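Local coordinates for protein methyltransferase (PDB 3C3P) that probably transfers a methyl group from S-adenosyl-L-methionine to an oxygen atom of a substrate that is not identified, at residues T44-Y49 / S71-R76. Residues are numbered along the deposited sequence; the frame is centred on the assembly and turned at random.
Sequences TGRLLY and SWWFAR
Trp73 lays one face of its indole on the backbone of Gly45. This joins helix 42-55 to helix 69-75 in a Rossmann-like methyltransferase fold, whose sheet has the strand order 3-2-1-4-5-7-6. The short helical segments run roughly parallel, 35° apart, with axes 8.6 Å from each other at closest approach. The tight part is at Gly45. Its CA sits 3.5 Å from the centroid of the five-membered ring of Trp73, 10° off the ring normal, a CH-pi contact. With no side chain on Gly45, the indole can lie directly on the helix. Trp73 CG is anti to its own carbonyl carbon (chi1 -69°), which sends the ring along the neighbouring helix. Its benzene half continues over the peptide, with Trp73 CE3 3.3 Å from Gly45 O. That oxygen is the acceptor of the helical hydrogen bond from Tyr49 N. Arg46 N lies above the same face near the rim, and Trp72 CZ3 covers the opposite face. Deeper toward the sheet, Leu48 puts both methyls on the end of the Phe74 ring, with Leu48 CD2 4.0 Å from Phe74 CZ. Phe74 continues to Val60 and Val62 of strand 59-63.

The Arg76 side is looser and wetter. Tyr49 turns CG anti to its backbone N, and the ring brings its edge to the carbonyl oxygens of Trp73 and Arg76. Tyr49 CE1 is 3.6 Å from Arg76 O. The guanidinium of Arg76 is salt-bridged to Asp22. Tyr49 also meets Phe193 of the second subunit, so this side adjoins the dimer interface. The Tyr49 hydroxyl has a hydrogen bond with Arg53. It is also 2.6 Å from a water oxygen in the ring plane, and this water donates to Arg76 O at 2.8 Å.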
loop_
_atom_site.group_PDB
_atom_site.type_symbol
_atom_site.label_atom_id
_atom_site.label_comp_id
_atom_site.label_asym_id
_atom_site.label_seq_id
_atom_site.Cartn_x
_atom_site.Cartn_y
_atom_site.Cartn_z
ATOM N N THR A 44 -4.691 5.983 -8.298
ATOM C CA THR A 44 -4.432 6.496 -6.964
ATOM C C THR A 44 -5.611 6.227 -6.038
ATOM O O THR A 44 -5.426 5.801 -4.904
ATOM C CB THR A 44 -4.045 8.015 -6.990
ATOM O OG1 THR A 44 -2.861 8.167 -7.788
ATOM C CG2 THR A 44 -3.773 8.546 -5.591
ATOM N N GLY A 45 -6.814 6.450 -6.528
ATOM C CA GLY A 45 -8.008 6.222 -5.725
ATOM C C GLY A 45 -8.107 4.750 -5.356
ATOM O O GLY A 45 -8.459 4.408 -4.234
ATOM N N ARG A 46 -7.787 3.887 -6.314
ATOM C CA ARG A 46 -7.846 2.423 -6.071
ATOM C C ARG A 46 -6.861 2.040 -4.957
ATOM O O ARG A 46 -7.148 1.212 -4.107
ATOM C CB ARG A 46 -7.616 1.618 -7.362
ATOM C CG ARG A 46 -8.754 1.753 -8.371
ATOM C CD ARG A 46 -8.549 0.915 -9.635
ATOM N NE ARG A 46 -8.442 -0.522 -9.385
ATOM C CZ ARG A 46 -9.492 -1.325 -9.267
ATOM N NH1 ARG A 46 -10.711 -0.836 -9.353
ATOM N NH2 ARG A 46 -9.336 -2.608 -9.036
ATOM N N LEU A 47 -5.722 2.712 -4.922
ATOM C CA LEU A 47 -4.716 2.437 -3.883
ATOM C C LEU A 47 -5.268 2.885 -2.557
ATOM O O LEU A 47 -5.090 2.201 -1.556
ATOM C CB LEU A 47 -3.391 3.130 -4.133
ATOM C CG LEU A 47 -2.327 2.869 -3.058
ATOM C CD1 LEU A 47 -1.963 1.389 -2.982
ATOM C CD2 LEU A 47 -1.105 3.768 -3.316
ATOM N N LEU A 48 -5.954 4.021 -2.554
ATOM C CA LEU A 48 -6.551 4.550 -1.316
ATOM C C LEU A 48 -7.547 3.550 -0.758
ATOM O O LEU A 48 -7.582 3.248 0.424
ATOM C CB LEU A 48 -7.284 5.868 -1.537
ATOM C CG LEU A 48 -6.449 7.102 -1.938
ATOM C CD1 LEU A 48 -7.321 8.381 -1.980
ATOM C CD2 LEU A 48 -5.306 7.327 -1.007
ATOM N N TYR A 49 -8.400 3.087 -1.645
ATOM C CA TYR A 49 -9.405 2.069 -1.283
ATOM C C TYR A 49 -8.766 0.827 -0.666
ATOM O O TYR A 49 -9.173 0.365 0.384
ATOM C CB TYR A 49 -10.240 1.652 -2.499
ATOM C CG TYR A 49 -11.275 0.557 -2.179
ATOM C CD1 TYR A 49 -12.552 0.876 -1.725
ATOM C CD2 TYR A 49 -10.945 -0.787 -2.310
ATOM C CE1 TYR A 49 -13.491 -0.132 -1.434
ATOM C CE2 TYR A 49 -11.856 -1.795 -2.009
ATOM C CZ TYR A 49 -13.129 -1.460 -1.566
ATOM O OH TYR A 49 -14.015 -2.479 -1.281
ATOM N N SER A 71 -12.756 11.366 -0.372
ATOM C CA SER A 71 -13.782 10.886 0.575
ATOM C C SER A 71 -14.651 9.816 -0.065
ATOM O O SER A 71 -15.141 8.906 0.598
ATOM C CB SER A 71 -14.644 12.048 1.062
ATOM O OG SER A 71 -13.853 13.029 1.713
ATOM N N TRP A 72 -14.806 9.922 -1.379
ATOM C CA TRP A 72 -15.623 8.972 -2.109
ATOM C C TRP A 72 -14.947 7.594 -2.039
ATOM O O TRP A 72 -15.593 6.581 -1.741
ATOM C CB TRP A 72 -15.863 9.453 -3.541
ATOM C CG TRP A 72 -16.760 8.585 -4.255
ATOM C CD1 TRP A 72 -18.138 8.624 -4.255
ATOM C CD2 TRP A 72 -16.395 7.502 -5.083
ATOM N NE1 TRP A 72 -18.637 7.625 -5.050
ATOM C CE2 TRP A 72 -17.584 6.917 -5.562
ATOM C CE3 TRP A 72 -15.183 6.961 -5.469
ATOM C CZ2 TRP A 72 -17.579 5.826 -6.418
ATOM C CZ3 TRP A 72 -15.188 5.868 -6.315
ATOM C CH2 TRP A 72 -16.363 5.317 -6.775
ATOM N N TRP A 73 -13.636 7.576 -2.265
ATOM C CA TRP A 73 -12.854 6.313 -2.243
ATOM C C TRP A 73 -12.821 5.697 -0.858
ATOM O O TRP A 73 -13.016 4.493 -0.674
ATOM C CB TRP A 73 -11.421 6.501 -2.770
ATOM C CG TRP A 73 -11.377 6.773 -4.241
ATOM C CD1 TRP A 73 -11.300 7.995 -4.849
ATOM C CD2 TRP A 73 -11.458 5.805 -5.284
ATOM N NE1 TRP A 73 -11.307 7.837 -6.222
ATOM C CE2 TRP A 73 -11.423 6.506 -6.512
ATOM C CE3 TRP A 73 -11.602 4.413 -5.306
ATOM C CZ2 TRP A 73 -11.475 5.861 -7.740
ATOM C CZ3 TRP A 73 -11.663 3.777 -6.528
ATOM C CH2 TRP A 73 -11.604 4.506 -7.731
ATOM N N PHE A 74 -12.596 6.554 0.124
ATOM C CA PHE A 74 -12.546 6.108 1.522
ATOM C C PHE A 74 -13.911 5.628 2.065
ATOM O O PHE A 74 -13.985 4.637 2.812
ATOM C CB PHE A 74 -11.985 7.196 2.444
ATOM C CG PHE A 74 -10.522 7.474 2.247
ATOM C CD1 PHE A 74 -9.583 6.465 2.467
ATOM C CD2 PHE A 74 -10.070 8.742 1.952
ATOM C CE1 PHE A 74 -8.218 6.700 2.326
ATOM C CE2 PHE A 74 -8.697 8.983 1.821
ATOM C CZ PHE A 74 -7.779 7.961 2.014
ATOM N N ALA A 75 -14.980 6.339 1.708
ATOM C CA ALA A 75 -16.327 6.003 2.193
ATOM C C ALA A 75 -16.739 4.594 1.796
ATOM O O ALA A 75 -17.432 3.888 2.529
ATOM C CB ALA A 75 -17.377 7.026 1.684
ATOM N N ARG A 76 -16.290 4.219 0.621
ATOM C CA ARG A 76 -16.598 2.913 0.028
ATOM C C ARG A 76 -15.894 1.771 0.726
ATOM O O ARG A 76 -16.304 0.623 0.616
ATOM C CB ARG A 76 -16.172 2.876 -1.453
ATOM C CG ARG A 76 -16.844 3.917 -2.343
ATOM C CD ARG A 76 -16.806 3.527 -3.829
ATOM N NE ARG A 76 -17.321 2.160 -3.994
ATOM C CZ ARG A 76 -17.816 1.626 -5.105
ATOM N NH1 ARG A 76 -18.014 2.354 -6.198
ATOM N NH2 ARG A 76 -18.198 0.350 -5.081
HETATM O O HOH W 1 -16.421 -1.643 -1.102
#